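PDB 3NRD: histidine triad (HIT) protein from Sinorhizobium meliloti, which probably binds nucleotides through its HIT domain, which lies in this C-terminal part of a longer protein and whose substrate is not established. Local coordinates for residues A58-T61 with F62-L66; A69-K72 with K73-A77; D103-W106 with P107-W111; P120-E123 with H124-A128. All coordinates share one frame; numbering follows the deposited sequence. Where two conformers were deposited one is given.

In the fold
Contacts 1 and 2 follow one another along helix 54-75, with their centres about 16 Å apart. Both touch the second subunit, and so does contact 3. Contact 4 starts the C-terminal helix 121-134. It meets contact 2 directly: Thr75 CG2 lies 3.7 Å from Phe127 CZ. Contact 3 lies in the loop between strand 94-99 and helix 121-134, its centre about 17 Å from that of contact 2 and about 24 Å from that of contact 1. Its Trp111 meets His95, probably the last histidine of the HIT motif, whose first position here is not histidine. Contacts 1 and 2 pack against strand 94-99 through Thr64 and Leu71.

Contact 1 (A58-T61 with F62-L66); sequences AMLT and FETNL
The Phe62 ring has the methyl of Thr61 on one face: CG2 sits 4.2 Å from the ring centroid, almost on the ring normal, in a CH-pi contact. The carbonyl of Ala58 approaches the same ring obliquely, with its O 3.1 Å from Phe62 CD2. Phe62 also packs on Gln57 of the second subunit. The amide of Asn65 runs alongside Thr61, pointing the same way, and its ND2 comes 3.6 Å from Thr61 CG2. This amide turns to the second subunit, where ND2 bonds to Gln57, while OD1 holds a bound glycerol. In Thr61, OG1 lies beside the backbone N (chi1 -64°), leaving CG2 anti to it, which turns the methyl to the Phe62 ring, with Asn65 ND2 off to its side. OG1 bonds to Gln57 O of its own chain and to Thr61 OG1 of the second subunit.

Leu60 O receives two bonds, from Thr64 N at 2.8 Å and from Thr64 OG1 at 2.7 Å. The two donors come from opposite faces of the carbonyl plane. The hydroxyl also touches the leucine branch, with Leu60 CD1 3.5 Å from Thr64 OG1.

Met59, a selenomethionine, bends so that its methyl CE reaches Glu63 OE2 at 3.2 Å. The Glu63 carboxylate is gripped by backbone N-H groups of Leu23 and Cys24.

In helix 54-75 the chemistry divides by side. Leu60 and Thr64 pack on strand 94-99, where the buried Thr64 hydroxyl is satisfied by its own helix. The Glu63 carboxylate probably keeps its charge by binding backbone N-H groups. Thr61 and Asn65 face the second subunit with their polar atoms.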
loop_
_atom_site.group_PDB
_atom_site.type_symbol
_atom_site.label_atom_id
_atom_site.label_comp_id
_atom_site.label_asym_id
_atom_site.label_seq_id
_atom_site.Cartn_x
_atom_site.Cartn_y
_atom_site.Cartn_z
ATOM N N ALA A 58 11.690 5.366 7.375
ATOM C CA ALA A 58 11.974 4.268 8.300
ATOM C C ALA A 58 10.984 4.253 9.442
ATOM O O ALA A 58 10.463 3.189 9.784
ATOM C CB ALA A 58 13.429 4.381 8.866
HETATM N N MSE A 59 10.766 5.425 10.050
HETATM C CA MSE A 59 9.774 5.610 11.117
HETATM C C MSE A 59 8.399 5.151 10.643
HETATM O O MSE A 59 7.668 4.462 11.383
HETATM C CB MSE A 59 9.637 7.087 11.566
HETATM C CG MSE A 59 10.542 7.627 12.724
HETATM SE SE MSE A 59 10.448 6.660 14.366
HETATM C CE MSE A 59 8.820 5.697 14.226
ATOM N N LEU A 60 8.028 5.564 9.429
ATOM C CA LEU A 60 6.711 5.205 8.875
ATOM C C LEU A 60 6.591 3.705 8.635
ATOM O O LEU A 60 5.529 3.140 8.813
ATOM C CB LEU A 60 6.432 5.946 7.560
ATOM C CG LEU A 60 5.163 5.566 6.785
ATOM C CD1 LEU A 60 3.945 5.840 7.700
ATOM C CD2 LEU A 60 5.084 6.322 5.426
ATOM N N THR A 61 7.659 3.097 8.121
ATOM C CA THR A 61 7.694 1.641 7.877
ATOM C C THR A 61 7.325 0.886 9.128
ATOM O O THR A 61 6.409 0.088 9.129
ATOM C CB THR A 61 9.106 1.213 7.366
ATOM O OG1 THR A 61 9.316 1.847 6.105
ATOM C CG2 THR A 61 9.241 -0.298 7.227
ATOM N N PHE A 62 8.002 1.207 10.206
ATOM C CA PHE A 62 7.861 0.430 11.437
ATOM C C PHE A 62 6.625 0.780 12.220
ATOM O O PHE A 62 6.079 -0.085 12.875
ATOM C CB PHE A 62 9.144 0.541 12.254
ATOM C CG PHE A 62 10.271 -0.175 11.576
ATOM C CD1 PHE A 62 10.215 -1.552 11.413
ATOM C CD2 PHE A 62 11.315 0.501 11.044
ATOM C CE1 PHE A 62 11.194 -2.221 10.748
ATOM C CE2 PHE A 62 12.305 -0.175 10.402
ATOM C CZ PHE A 62 12.249 -1.537 10.263
ATOM N N GLU A 63 6.208 2.037 12.154
ATOM C CA GLU A 63 4.900 2.432 12.682
ATOM C C GLU A 63 3.813 1.703 11.902
ATOM O O GLU A 63 2.912 1.171 12.513
ATOM C CB GLU A 63 4.687 3.969 12.665
ATOM C CG GLU A 63 5.384 4.641 13.852
ATOM C CD GLU A 63 5.228 6.177 13.909
ATOM O OE1 GLU A 63 4.422 6.751 13.147
ATOM O OE2 GLU A 63 5.919 6.830 14.731
ATOM N N THR A 64 3.922 1.663 10.567
ATOM C CA THR A 64 2.925 0.957 9.736
ATOM C C THR A 64 2.838 -0.526 10.100
ATOM O O THR A 64 1.743 -1.053 10.282
ATOM C CB THR A 64 3.197 1.122 8.245
ATOM O OG1 THR A 64 3.031 2.501 7.869
ATOM C CG2 THR A 64 2.226 0.277 7.413
ATOM N N ASN A 65 4.007 -1.139 10.276
ATOM C CA ASN A 65 4.149 -2.555 10.463
ATOM C C ASN A 65 3.777 -2.957 11.880
ATOM O O ASN A 65 3.159 -4.013 12.066
ATOM C CB ASN A 65 5.564 -3.015 10.056
ATOM C CG ASN A 65 5.805 -2.881 8.530
ATOM O OD1 ASN A 65 4.875 -2.587 7.785
ATOM N ND2 ASN A 65 7.046 -3.051 8.087
ATOM N N LEU A 66 4.127 -2.101 12.862
ATOM C CA LEU A 66 3.646 -2.276 14.231
ATOM C C LEU A 66 2.129 -2.217 14.273
ATOM O O LEU A 66 1.524 -3.018 14.926
ATOM C CB LEU A 66 4.236 -1.203 15.154
ATOM C CG LEU A 66 3.987 -1.282 16.643
ATOM C CD1 LEU A 66 4.935 -2.264 17.323
ATOM C CD2 LEU A 66 4.112 0.136 17.258
#

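Contact 2 (A69-K72 with K73-A77); sequences AGLK and KATGA
Thr75 and Leu71 share the main side-chain hydrogen bond. Thr75 OG1 donates to Leu71 O at 2.8 Å, and Thr75 N reaches the same oxygen from the opposite face of the carbonyl plane. OG1 also accepts from Ala77 N at 3.1 Å, which makes an ST turn. The hydroxyl can serve both because it stands between the backbone N and the carbonyl carbon (chi1 58°). Backbone bonds from Lys73 N to Ala69 O and from Ala74 N to Gly70 O continue the helix up to this point. Beyond it the bonding to Lys72 O is weak: Gly76 N lies 2.9 Å from that oxygen and Ala77 N 3.5 Å.

Apolar contact is made by the branches. Leu71 CD1 touches Thr75 CG2 at 3.8 Å, and both groups pack on Phe127 and strand 94-99. A serine in place of Thr75 would keep the hydroxyl but is likely to leave Leu71 CD1 and Phe127 without their methyl partner.

The charged contact belongs to Lys72. Its extended chain runs past Ala77 O, with CE 3.4 Å from that oxygen. Its NZ forms a salt bridge with Glu48 of the second subunit and a weak bond to Glu78 O, so the amine links the helix end to the dimer interface.

Gly76 is the first residue to leave helical geometry, with phi at 67°. A positive-phi glycine just after the last turn is a common way to end a helix; here the ST turn of Thr75 accompanies it, and the chain goes on to strand 79-84 of the HIT fold.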
loop_
_atom_site.group_PDB
_atom_site.type_symbol
_atom_site.label_atom_id
_atom_site.label_comp_id
_atom_site.label_asym_id
_atom_site.label_seq_id
_atom_site.Cartn_x
_atom_site.Cartn_y
_atom_site.Cartn_z
ATOM N N ALA A 69 0.583 -5.440 12.487
ATOM C CA ALA A 69 0.665 -6.599 13.411
ATOM C C ALA A 69 -0.360 -6.452 14.525
ATOM O O ALA A 69 -1.090 -7.389 14.822
ATOM C CB ALA A 69 2.087 -6.747 13.974
ATOM N N GLY A 70 -0.465 -5.241 15.075
ATOM C CA GLY A 70 -1.431 -4.955 16.129
ATOM C C GLY A 70 -2.869 -5.111 15.670
ATOM O O GLY A 70 -3.676 -5.713 16.358
ATOM N N LEU A 71 -3.175 -4.569 14.499
ATOM C CA LEU A 71 -4.518 -4.666 13.941
ATOM C C LEU A 71 -4.889 -6.107 13.704
ATOM O O LEU A 71 -6.021 -6.492 14.016
ATOM C CB LEU A 71 -4.635 -3.845 12.641
ATOM C CG LEU A 71 -5.984 -3.837 11.931
ATOM C CD1 LEU A 71 -7.094 -3.335 12.830
ATOM C CD2 LEU A 71 -5.901 -2.979 10.623
ATOM N N LYS A 72 -3.946 -6.907 13.184
ATOM C CA LYS A 72 -4.205 -8.308 12.909
ATOM C C LYS A 72 -4.466 -9.059 14.193
ATOM O O LYS A 72 -5.392 -9.869 14.264
ATOM C CB LYS A 72 -3.060 -8.969 12.138
ATOM C CG LYS A 72 -3.434 -10.348 11.541
ATOM C CD LYS A 72 -2.279 -10.947 10.675
ATOM C CE LYS A 72 -2.577 -12.359 10.076
ATOM N NZ LYS A 72 -1.717 -12.690 8.835
ATOM N N LYS A 73 -3.667 -8.784 15.216
ATOM C CA LYS A 73 -3.870 -9.397 16.530
ATOM C C LYS A 73 -5.240 -9.000 17.134
ATOM O O LYS A 73 -5.983 -9.861 17.588
ATOM C CB LYS A 73 -2.695 -9.048 17.476
ATOM C CG LYS A 73 -2.655 -9.925 18.713
ATOM C CD LYS A 73 -1.490 -9.605 19.661
ATOM C CE LYS A 73 -1.582 -10.491 20.923
ATOM N NZ LYS A 73 -0.615 -10.066 21.980
ATOM N N ALA A 74 -5.576 -7.715 17.093
ATOM C CA ALA A 74 -6.835 -7.220 17.685
ATOM C C ALA A 74 -8.098 -7.755 16.973
ATOM O O ALA A 74 -9.110 -7.991 17.636
ATOM C CB ALA A 74 -6.859 -5.698 17.731
ATOM N N THR A 75 -8.011 -8.018 15.667
ATOM C CA THR A 75 -9.192 -8.442 14.883
ATOM C C THR A 75 -9.276 -9.955 14.625
ATOM O O THR A 75 -10.330 -10.453 14.269
ATOM C CB THR A 75 -9.200 -7.768 13.514
ATOM O OG1 THR A 75 -7.985 -8.108 12.851
ATOM C CG2 THR A 75 -9.320 -6.242 13.644
ATOM N N GLY A 76 -8.174 -10.681 14.770
ATOM C CA GLY A 76 -8.120 -12.069 14.296
ATOM C C GLY A 76 -8.200 -12.175 12.762
ATOM O O GLY A 76 -8.615 -13.192 12.238
ATOM N N ALA A 77 -7.805 -11.110 12.055
ATOM C CA ALA A 77 -7.892 -11.037 10.611
ATOM C C ALA A 77 -7.030 -12.105 9.924
ATOM O O ALA A 77 -5.959 -12.439 10.414
ATOM C CB ALA A 77 -7.446 -9.638 10.139
#

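Contact 3 (D103-W106 with P107-W111); sequences DPNW and PGPVW
Asn105 O accepts from Gly108 N at 2.6 Å, a short bond with a bent N-H angle of 138°. The side chain of Asn105 adds a second, straighter bond: ND2 donates to Pro109 O at 2.9 Å. That acceptor lies nearly in the amide plane, so the amide is held in its rotation. Gly108 lies close beneath this amide, where a side-chain carbon would clash with ND2.

Trp106 and Pro107 meet across a cis peptide bond. The proline lies over one face of the indole, with Pro107 CB 3.9 Å from the centroid of the five-membered ring, in a CH-pi contact. Trp106 CG is anti to its backbone N (chi1 177°), which sets the indole face against the proline. Substituting an alanine for Trp106 would probably leave Pro107 without its aromatic face and make the cis peptide less secure. Pro107 O bonds to Asn87 of the second subunit.

Asp103 forms a salt bridge with Arg99, and the Trp111 ring meets His95 edge-to-face. Residues 103-106 form a type II turn with Asn105 at positive phi. The cis-proline turn from Asn105 to Gly108 overlaps its end and fits type VIa.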
loop_
_atom_site.group_PDB
_atom_site.type_symbol
_atom_site.label_atom_id
_atom_site.label_comp_id
_atom_site.label_asym_id
_atom_site.label_seq_id
_atom_site.Cartn_x
_atom_site.Cartn_y
_atom_site.Cartn_z
ATOM N N ASP A 103 -15.479 -11.130 3.742
ATOM C CA ASP A 103 -15.748 -9.752 4.181
ATOM C C ASP A 103 -16.222 -8.986 2.951
ATOM O O ASP A 103 -16.209 -9.546 1.870
ATOM C CB ASP A 103 -14.537 -9.117 4.920
ATOM C CG ASP A 103 -13.394 -8.703 4.006
ATOM O OD1 ASP A 103 -13.522 -8.638 2.781
ATOM O OD2 ASP A 103 -12.301 -8.438 4.540
ATOM N N PRO A 104 -16.683 -7.740 3.105
ATOM C CA PRO A 104 -17.281 -7.119 1.937
ATOM C C PRO A 104 -16.279 -6.915 0.797
ATOM O O PRO A 104 -15.179 -6.425 1.015
ATOM C CB PRO A 104 -17.803 -5.786 2.498
ATOM C CG PRO A 104 -18.213 -6.155 3.864
ATOM C CD PRO A 104 -17.006 -6.967 4.309
ATOM N N ASN A 105 -16.670 -7.412 -0.375
ATOM C CA ASN A 105 -15.907 -7.365 -1.615
ATOM C C ASN A 105 -14.654 -8.254 -1.653
ATOM O O ASN A 105 -13.888 -8.178 -2.613
ATOM C CB ASN A 105 -15.519 -5.917 -1.956
ATOM C CG ASN A 105 -15.281 -5.708 -3.459
ATOM O OD1 ASN A 105 -16.045 -6.207 -4.291
ATOM N ND2 ASN A 105 -14.245 -4.961 -3.799
ATOM N N TRP A 106 -14.464 -9.113 -0.651
ATOM C CA TRP A 106 -13.371 -10.053 -0.686
ATOM C C TRP A 106 -13.408 -10.831 -1.998
ATOM O O TRP A 106 -14.493 -11.263 -2.415
ATOM C CB TRP A 106 -13.473 -11.052 0.461
ATOM C CG TRP A 106 -12.415 -12.080 0.409
ATOM C CD1 TRP A 106 -12.459 -13.297 -0.244
ATOM C CD2 TRP A 106 -11.142 -12.004 1.018
ATOM N NE1 TRP A 106 -11.286 -13.971 -0.053
ATOM C CE2 TRP A 106 -10.456 -13.198 0.710
ATOM C CE3 TRP A 106 -10.507 -11.043 1.798
ATOM C CZ2 TRP A 106 -9.158 -13.459 1.172
ATOM C CZ3 TRP A 106 -9.227 -11.305 2.258
ATOM C CH2 TRP A 106 -8.566 -12.496 1.937
ATOM N N PRO A 107 -12.238 -11.016 -2.657
ATOM C CA PRO A 107 -10.884 -10.583 -2.331
ATOM C C PRO A 107 -10.478 -9.208 -2.889
ATOM O O PRO A 107 -9.299 -8.855 -2.803
ATOM C CB PRO A 107 -10.029 -11.686 -2.971
ATOM C CG PRO A 107 -10.750 -12.033 -4.176
ATOM C CD PRO A 107 -12.235 -11.819 -3.887
ATOM N N GLY A 108 -11.417 -8.415 -3.396
ATOM C CA GLY A 108 -11.098 -7.129 -4.001
ATOM C C GLY A 108 -10.737 -6.064 -2.984
ATOM O O GLY A 108 -10.762 -6.305 -1.753
ATOM N N PRO A 109 -10.412 -4.870 -3.467
ATOM C CA PRO A 109 -10.059 -3.779 -2.571
ATOM C C PRO A 109 -11.257 -3.151 -1.830
ATOM O O PRO A 109 -12.396 -3.213 -2.316
ATOM C CB PRO A 109 -9.460 -2.764 -3.520
ATOM C CG PRO A 109 -10.140 -3.046 -4.853
ATOM C CD PRO A 109 -10.378 -4.476 -4.889
ATOM N N VAL A 110 -11.002 -2.577 -0.647
ATOM C CA VAL A 110 -12.052 -1.845 0.080
ATOM C C VAL A 110 -12.338 -0.500 -0.604
ATOM O O VAL A 110 -13.480 -0.048 -0.612
ATOM C CB VAL A 110 -11.710 -1.661 1.585
ATOM C CG1 VAL A 110 -11.313 -3.005 2.186
ATOM C CG2 VAL A 110 -10.621 -0.577 1.829
ATOM N N TRP A 111 -11.308 0.065 -1.241
ATOM C CA TRP A 111 -11.335 1.420 -1.790
ATOM C C TRP A 111 -12.325 1.513 -2.925
ATOM O O TRP A 111 -12.282 0.726 -3.877
ATOM C CB TRP A 111 -9.932 1.820 -2.270
ATOM C CG TRP A 111 -8.917 1.740 -1.162
ATOM C CD1 TRP A 111 -8.862 2.538 -0.069
ATOM C CD2 TRP A 111 -7.862 0.791 -1.026
ATOM N NE1 TRP A 111 -7.841 2.149 0.753
ATOM C CE2 TRP A 111 -7.200 1.079 0.191
ATOM C CE3 TRP A 111 -7.393 -0.263 -1.815
ATOM C CZ2 TRP A 111 -6.089 0.363 0.628
ATOM C CZ3 TRP A 111 -6.308 -0.995 -1.361
ATOM C CH2 TRP A 111 -5.663 -0.674 -0.155
#

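Contact 4 (P120-E123 with H124-A128); sequences PEEE and HRTFA
Glu121 and Arg125 form a salt bridge one turn apart. Arg125 NH1 donates to Glu121 OE2 at 2.7 Å, in the guanidinium plane and to the anti lone pair of that oxygen. Glu121 was modelled in two conformers, so the bridge is doubtful as a constant feature. The bend in the Glu121 chain at chi2 (63°) turns the carboxylate back toward the arginine. Glu122 OE2 is 4.0 Å from Arg125 NH2, well out of the guanidinium plane, and adds only charge attraction.

Glu122 O takes two donors, Thr126 N at 2.9 Å and Thr126 OG1 at 3.2 Å. The hydroxyl sits above the carbonyl plane.

Pro120 occupies the N-cap position of helix 121-134, and its O receives His124 N at 3.0 Å. Three glutamates follow in the first turn, where their negative charge probably suits the helix N-terminus.

The His124 ring folds back over the helix start, its CG between the backbone N and the carbonyl carbon (chi1 67°). Glu121 O stands 3.2 Å above the ring plane, over its centre. Ile16, Leu28 and Trp119 touch the His124 side chain. The end of Phe127 leads away from residues 120-123. Its side chain touches Leu28 and Pro35, and the Trp119 ring meets its ring at a shallow angle.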
loop_
_atom_site.group_PDB
_atom_site.type_symbol
_atom_site.label_atom_id
_atom_site.label_comp_id
_atom_site.label_asym_id
_atom_site.label_seq_id
_atom_site.Cartn_x
_atom_site.Cartn_y
_atom_site.Cartn_z
ATOM N N PRO A 120 -20.867 2.785 15.221
ATOM C CA PRO A 120 -21.484 3.262 16.461
ATOM C C PRO A 120 -20.433 3.826 17.417
ATOM O O PRO A 120 -19.325 3.329 17.449
ATOM C CB PRO A 120 -22.154 2.011 17.032
ATOM C CG PRO A 120 -22.497 1.191 15.807
ATOM C CD PRO A 120 -21.372 1.456 14.824
ATOM N N GLU A 121 -20.804 4.885 18.134
ATOM C CA GLU A 121 -19.916 5.630 19.023
ATOM C C GLU A 121 -19.153 4.708 19.975
ATOM O O GLU A 121 -17.919 4.607 19.912
ATOM C CB GLU A 121 -20.755 6.677 19.779
ATOM C CG GLU A 121 -20.107 7.413 20.932
ATOM C CD GLU A 121 -18.928 8.246 20.529
ATOM O OE1 GLU A 121 -18.875 8.657 19.348
ATOM O OE2 GLU A 121 -18.078 8.516 21.411
ATOM N N GLU A 122 -19.893 4.036 20.850
ATOM C CA GLU A 122 -19.242 3.197 21.872
ATOM C C GLU A 122 -18.412 2.058 21.262
ATOM O O GLU A 122 -17.296 1.793 21.746
ATOM C CB GLU A 122 -20.222 2.633 22.919
ATOM C CG GLU A 122 -19.546 1.597 23.850
ATOM C CD GLU A 122 -20.253 1.418 25.138
ATOM O OE1 GLU A 122 -21.308 0.751 25.158
ATOM O OE2 GLU A 122 -19.730 1.935 26.148
ATOM N N GLU A 123 -18.934 1.431 20.203
ATOM C CA GLU A 123 -18.205 0.359 19.538
ATOM C C GLU A 123 -16.845 0.829 19.001
ATOM O O GLU A 123 -15.853 0.116 19.171
ATOM C CB GLU A 123 -19.053 -0.281 18.445
ATOM C CG GLU A 123 -20.035 -1.287 19.028
ATOM C CD GLU A 123 -21.229 -1.539 18.142
ATOM O OE1 GLU A 123 -21.024 -1.736 16.930
ATOM O OE2 GLU A 123 -22.366 -1.537 18.664
ATOM N N HIS A 124 -16.770 2.021 18.396
ATOM C CA HIS A 124 -15.423 2.500 17.970
ATOM C C HIS A 124 -14.517 2.894 19.134
ATOM O O HIS A 124 -13.288 2.739 19.027
ATOM C CB HIS A 124 -15.421 3.580 16.853
ATOM C CG HIS A 124 -15.989 4.910 17.199
ATOM N ND1 HIS A 124 -15.321 5.823 17.990
ATOM C CD2 HIS A 124 -17.088 5.550 16.723
ATOM C CE1 HIS A 124 -16.023 6.939 18.047
ATOM N NE2 HIS A 124 -17.089 6.807 17.274
ATOM N N ARG A 125 -15.092 3.343 20.243
ATOM C CA ARG A 125 -14.278 3.605 21.443
ATOM C C ARG A 125 -13.672 2.299 21.977
ATOM O O ARG A 125 -12.484 2.257 22.293
ATOM C CB ARG A 125 -15.070 4.378 22.527
ATOM C CG ARG A 125 -15.357 5.852 22.156
ATOM C CD ARG A 125 -15.509 6.763 23.384
ATOM N NE ARG A 125 -16.407 6.179 24.389
ATOM C CZ ARG A 125 -17.737 6.318 24.460
ATOM N NH1 ARG A 125 -18.428 7.095 23.628
ATOM N NH2 ARG A 125 -18.389 5.674 25.428
ATOM N N THR A 126 -14.471 1.238 22.024
ATOM C CA THR A 126 -14.006 -0.072 22.472
ATOM C C THR A 126 -12.938 -0.606 21.522
ATOM O O THR A 126 -11.867 -1.022 21.955
ATOM C CB THR A 126 -15.192 -1.085 22.594
ATOM O OG1 THR A 126 -16.120 -0.592 23.554
ATOM C CG2 THR A 126 -14.733 -2.476 23.053
ATOM N N PHE A 127 -13.214 -0.554 20.226
ATOM C CA PHE A 127 -12.233 -0.992 19.233
ATOM C C PHE A 127 -10.916 -0.190 19.265
ATOM O O PHE A 127 -9.834 -0.786 19.161
ATOM C CB PHE A 127 -12.820 -0.956 17.822
ATOM C CG PHE A 127 -11.940 -1.627 16.804
ATOM C CD1 PHE A 127 -11.629 -2.982 16.930
ATOM C CD2 PHE A 127 -11.392 -0.904 15.741
ATOM C CE1 PHE A 127 -10.798 -3.618 15.997
ATOM C CE2 PHE A 127 -10.567 -1.524 14.806
ATOM C CZ PHE A 127 -10.262 -2.883 14.942
ATOM N N ALA A 128 -11.002 1.132 19.435
ATOM C CA ALA A 128 -9.789 1.961 19.551
ATOM C C ALA A 128 -8.957 1.428 20.720
ATOM O O ALA A 128 -7.750 1.177 20.544
ATOM C CB ALA A 128 -10.098 3.463 19.720
#